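Local atomic coordinates of transposon Tn7 transposition protein tnsA (Escherichia coli, PDB entry 1T0F), a protein that cuts the 5' strands of DNA at the ends of transposon Tn7 and, together with TnsB, forms the transposase that moves the element. Residues 140-143 with 144-147; 148-151 with 152-155. All coordinates share one frame; numbering follows the deposited sequence.

Interaction 1 of 2, residues 140-143 with 144-147; sequences LQDE and RTLE
Asp142, at the N-cap position just before helix 143-159, reaches to the N-H groups at the start of the helix and accepts from Thr145 N in a capping bond. Its CB rests against Thr145, with OG1 of that residue 3.5 Å from Asp142 CB. CG stands anti to the backbone N (chi1 -173°), a rotation that swings the carboxylate over the helix start. OD2 then takes the backbone N-H of Thr145, with 3.0 Å between OD2 and Thr145 N; the donor arrives on the anti side of the carboxylate, 25° out of its plane. Thr145 OG1 is equally near, 3.0 Å from Asp142 OD2, although its proton has a second acceptor within reach. A water donates to the other oxygen, OD1, and accepts from Arg144 N, 3.0 Å from the water oxygen, thus tying a further N-H of the first turn to the cap. Backbone bonds continue the helix from here, Leu146 N to Asp142 O and Glu147 N to Glu143 O.

On the side facing the preceding loop, Leu146 sends CD2 to 3.4 Å from Leu140 O, a buried carbonyl oxygen for which the model offers no hydrogen-bonding partner. Farther round the helix, Arg144 bends at chi2 (53°), and its NH1 meets Glu147 OE1 at 2.8 Å in a salt bridge. The carboxylate oxygen lies close to the guanidinium plane, but the nitrogen stands above the carboxylate plane. NE of the same arginine binds a malonate, probably from the crystallisation liquor, and NH2 bonds to Lys103 O. A negative cap at the positive end of the helix dipole should be electrostatically favourable, and the acid of Glu147 probably offsets part of the positive charge that Arg144 brings to the malonate pocket.

Interaction 2 of 2, residues 148-151 with 152-155; sequences KLEL and ERRY
One carboxylate, that of Glu150, is held by two consecutive arginines in different ways, the three residues forming a salt-bridge network. Arg153 approaches side-on with two nitrogens, each hydrogen-bonded within a salt bridge: NE lies 2.8 Å from Glu150 OE1 and NH2 lies 2.8 Å from Glu150 OE2. Both are on the syn side of their oxygens, and the flat groups are 35° apart rather than coplanar. Arg154 adds a single salt-bridging hydrogen bond, with its NE 2.8 Å from Glu150 OE2 on the anti side; its guanidinium is turned 81° from the carboxylate. OE2 therefore accepts from two donors on different sides. Glu150 reaches both because its chain bends at chi2 (58°), carrying the acid forward along the helix, while Arg153 bends at chi3 to lie beside it. An alanine here would probably leave Arg153 without its two-nitrogen partner and Arg154 NE without its bond, two like charges with less to offset them. In the assembly, the chain of another protein pairs an acidic side chain with Arg154 NH2 and a backbone group with Glu150 OE1, placing the network at that interface.

On the face toward the sheet, Glu152 is extended and buried. Its OE2 accepts from Thr116 OG1 and Gln133 NE2, and a water donates to Glu152 OE1 at 2.6 Å and, weakly, to Lys148 O. Gln133 is a magnesium ligand, so Glu152 is probably a second-shell residue that positions it. Helix 143-159 lies between strands 129-134 and 163-166 in a beta-alpha-beta crossover of the restriction-enzyme-like PDDEXK nuclease core.

Interaction 1 and interaction 2 follow directly on one another along the chain, their centres 11 Å apart. The first takes in the end of the loop after strand 129-134 and the start of helix 143-159; the second continues along that helix, which precedes strand 163-166. They meet where Leu140 CD2 packs on Leu149 CD1, 3.7 Å away, bringing the loop against the second turn of the helix. Each supplies one residue, Arg144 or Lys148, to the malonate pocket, and each comes near the active site: Thr145 and Leu149 both have side chains about 4 Å from that of the catalytic Lys135. A single helix thus flanks the nuclease centre and faces the partner chain.

Interaction 1 of 2, residues 140-143 with 144-147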
loop_
_atom_site.group_PDB
_atom_site.type_symbol
_atom_site.label_atom_id
_atom_site.label_comp_id
_atom_site.label_asym_id
_atom_site.label_seq_id
_atom_site.Cartn_x
_atom_site.Cartn_y
_atom_site.Cartn_z
ATOM N N LEU A 140 -11.419 -12.981 2.584
ATOM C CA LEU A 140 -11.345 -13.493 3.940
ATOM C C LEU A 140 -12.252 -14.705 4.168
ATOM O O LEU A 140 -12.209 -15.327 5.222
ATOM C CB LEU A 140 -11.670 -12.379 4.936
ATOM C CG LEU A 140 -10.769 -11.148 4.771
ATOM C CD1 LEU A 140 -11.202 -10.069 5.754
ATOM C CD2 LEU A 140 -9.303 -11.530 4.999
ATOM N N GLN A 141 -13.064 -15.038 3.172
ATOM C CA GLN A 141 -13.948 -16.197 3.279
ATOM C C GLN A 141 -13.245 -17.410 2.655
ATOM O O GLN A 141 -13.716 -18.540 2.782
ATOM C CB GLN A 141 -15.269 -15.936 2.542
ATOM C CG GLN A 141 -15.950 -14.631 2.922
ATOM C CD GLN A 141 -16.453 -14.606 4.354
ATOM O OE1 GLN A 141 -16.498 -13.549 4.984
ATOM N NE2 GLN A 141 -16.851 -15.768 4.872
ATOM N N ASP A 142 -12.113 -17.175 1.995
ATOM C CA ASP A 142 -11.364 -18.253 1.344
ATOM C C ASP A 142 -10.429 -18.977 2.318
ATOM O O ASP A 142 -9.559 -18.367 2.944
ATOM C CB ASP A 142 -10.569 -17.688 0.164
ATOM C CG ASP A 142 -9.897 -18.768 -0.656
ATOM O OD1 ASP A 142 -10.608 -19.500 -1.377
ATOM O OD2 ASP A 142 -8.656 -18.891 -0.573
ATOM N N GLU A 143 -10.603 -20.290 2.439
ATOM C CA GLU A 143 -9.793 -21.079 3.357
ATOM C C GLU A 143 -8.281 -20.994 3.131
ATOM O O GLU A 143 -7.526 -20.824 4.089
ATOM C CB GLU A 143 -10.273 -22.538 3.333
ATOM C CG GLU A 143 -11.736 -22.658 3.764
ATOM C CD GLU A 143 -12.327 -24.034 3.519
ATOM O OE1 GLU A 143 -12.165 -24.554 2.397
ATOM O OE2 GLU A 143 -12.964 -24.588 4.441
ATOM N N ARG A 144 -7.829 -21.098 1.887
ATOM C CA ARG A 144 -6.391 -21.018 1.630
ATOM C C ARG A 144 -5.859 -19.614 1.945
ATOM O O ARG A 144 -4.751 -19.463 2.460
ATOM C CB ARG A 144 -6.080 -21.378 0.176
ATOM C CG ARG A 144 -4.592 -21.325 -0.165
ATOM C CD ARG A 144 -3.774 -22.160 0.820
ATOM N NE ARG A 144 -2.370 -22.269 0.424
ATOM C CZ ARG A 144 -1.431 -22.857 1.161
ATOM N NH1 ARG A 144 -1.740 -23.388 2.338
ATOM N NH2 ARG A 144 -0.182 -22.930 0.716
ATOM N N THR A 145 -6.651 -18.589 1.641
ATOM C CA THR A 145 -6.230 -17.216 1.927
ATOM C C THR A 145 -6.036 -17.095 3.429
ATOM O O THR A 145 -5.044 -16.524 3.887
ATOM C CB THR A 145 -7.275 -16.191 1.459
ATOM O OG1 THR A 145 -7.361 -16.230 0.033
ATOM C CG2 THR A 145 -6.887 -14.773 1.900
ATOM N N LEU A 146 -6.978 -17.648 4.192
ATOM C CA LEU A 146 -6.909 -17.622 5.649
ATOM C C LEU A 146 -5.693 -18.401 6.160
ATOM O O LEU A 146 -5.071 -18.003 7.146
ATOM C CB LEU A 146 -8.194 -18.199 6.266
ATOM C CG LEU A 146 -9.479 -17.366 6.115
ATOM C CD1 LEU A 146 -10.657 -18.126 6.718
ATOM C CD2 LEU A 146 -9.320 -16.007 6.819
ATOM N N GLU A 147 -5.346 -19.508 5.505
ATOM C CA GLU A 147 -4.171 -20.270 5.950
ATOM C C GLU A 147 -2.907 -19.435 5.769
ATOM O O GLU A 147 -2.044 -19.399 6.646
ATOM C CB GLU A 147 -3.999 -21.571 5.152
ATOM C CG GLU A 147 -5.079 -22.610 5.349
ATOM C CD GLU A 147 -4.739 -23.912 4.640
ATOM O OE1 GLU A 147 -4.313 -23.857 3.470
ATOM O OE2 GLU A 147 -4.897 -24.987 5.251
HETATM O O HOH W 1 -9.257 -22.190 -0.478
#

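Interaction 2 of 2, residues 148-151 with 152-155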
loop_
_atom_site.group_PDB
_atom_site.type_symbol
_atom_site.label_atom_id
_atom_site.label_comp_id
_atom_site.label_asym_id
_atom_site.label_seq_id
_atom_site.Cartn_x
_atom_site.Cartn_y
_atom_site.Cartn_z
ATOM N N LYS A 148 -2.792 -18.773 4.624
ATOM C CA LYS A 148 -1.610 -17.963 4.356
ATOM C C LYS A 148 -1.554 -16.751 5.278
ATOM O O LYS A 148 -0.475 -16.313 5.678
ATOM C CB LYS A 148 -1.573 -17.544 2.889
ATOM C CG LYS A 148 -1.232 -18.715 1.962
ATOM C CD LYS A 148 -0.986 -18.272 0.535
ATOM C CE LYS A 148 -2.264 -17.815 -0.144
ATOM N NZ LYS A 148 -1.981 -17.291 -1.512
ATOM N N LEU A 149 -2.717 -16.218 5.625
ATOM C CA LEU A 149 -2.762 -15.082 6.537
ATOM C C LEU A 149 -2.332 -15.544 7.927
ATOM O O LEU A 149 -1.674 -14.802 8.649
ATOM C CB LEU A 149 -4.172 -14.489 6.585
ATOM C CG LEU A 149 -4.613 -13.694 5.357
ATOM C CD1 LEU A 149 -6.108 -13.366 5.464
ATOM C CD2 LEU A 149 -3.784 -12.404 5.250
ATOM N N GLU A 150 -2.692 -16.773 8.308
ATOM C CA GLU A 150 -2.294 -17.280 9.624
ATOM C C GLU A 150 -0.771 -17.437 9.686
ATOM O O GLU A 150 -0.144 -17.146 10.710
ATOM C CB GLU A 150 -2.987 -18.619 9.918
ATOM C CG GLU A 150 -2.607 -19.284 11.235
ATOM C CD GLU A 150 -2.871 -18.424 12.464
ATOM O OE1 GLU A 150 -3.616 -17.418 12.365
ATOM O OE2 GLU A 150 -2.341 -18.773 13.541
ATOM N N LEU A 151 -0.168 -17.905 8.597
ATOM C CA LEU A 151 1.292 -18.055 8.571
ATOM C C LEU A 151 1.934 -16.688 8.798
ATOM O O LEU A 151 2.863 -16.533 9.599
ATOM C CB LEU A 151 1.759 -18.586 7.215
ATOM C CG LEU A 151 1.421 -20.036 6.859
ATOM C CD1 LEU A 151 1.961 -20.343 5.464
ATOM C CD2 LEU A 151 2.029 -20.982 7.900
ATOM N N GLU A 152 1.431 -15.703 8.063
ATOM C CA GLU A 152 1.927 -14.334 8.144
ATOM C C GLU A 152 1.706 -13.763 9.545
ATOM O O GLU A 152 2.583 -13.095 10.101
ATOM C CB GLU A 152 1.208 -13.472 7.101
ATOM C CG GLU A 152 1.771 -12.068 6.958
ATOM C CD GLU A 152 1.065 -11.257 5.883
ATOM O OE1 GLU A 152 0.128 -11.785 5.237
ATOM O OE2 GLU A 152 1.455 -10.088 5.685
ATOM N N ARG A 153 0.530 -14.025 10.111
ATOM C CA ARG A 153 0.219 -13.528 11.447
ATOM C C ARG A 153 1.232 -14.060 12.450
ATOM O O ARG A 153 1.796 -13.299 13.241
ATOM C CB ARG A 153 -1.188 -13.954 11.866
ATOM C CG ARG A 153 -1.621 -13.386 13.217
ATOM C CD ARG A 153 -2.915 -14.046 13.696
ATOM N NE ARG A 153 -2.701 -15.419 14.158
ATOM C CZ ARG A 153 -2.156 -15.741 15.329
ATOM N NH1 ARG A 153 -1.763 -14.795 16.176
ATOM N NH2 ARG A 153 -1.993 -17.016 15.654
ATOM N N ARG A 154 1.469 -15.369 12.413
ATOM C CA ARG A 154 2.421 -15.994 13.325
ATOM C C ARG A 154 3.830 -15.450 13.148
ATOM O O ARG A 154 4.561 -15.277 14.125
ATOM C CB ARG A 154 2.426 -17.516 13.123
ATOM C CG ARG A 154 1.125 -18.171 13.535
ATOM C CD ARG A 154 1.213 -19.691 13.440
ATOM N NE ARG A 154 -0.033 -20.321 13.868
ATOM C CZ ARG A 154 -0.098 -21.346 14.711
ATOM N NH1 ARG A 154 1.013 -21.862 15.219
ATOM N NH2 ARG A 154 -1.276 -21.850 15.058
ATOM N N TYR A 155 4.204 -15.180 11.904
ATOM C CA TYR A 155 5.529 -14.649 11.597
ATOM C C TYR A 155 5.773 -13.348 12.356
ATOM O O TYR A 155 6.752 -13.212 13.094
ATOM C CB TYR A 155 5.651 -14.368 10.097
ATOM C CG TYR A 155 7.018 -13.866 9.673
ATOM C CD1 TYR A 155 8.052 -14.762 9.390
ATOM C CD2 TYR A 155 7.282 -12.498 9.561
ATOM C CE1 TYR A 155 9.309 -14.312 9.002
ATOM C CE2 TYR A 155 8.543 -12.037 9.178
ATOM C CZ TYR A 155 9.549 -12.957 8.898
ATOM O OH TYR A 155 10.791 -12.533 8.494
HETATM O O HOH W 2 -0.212 -14.003 3.869
#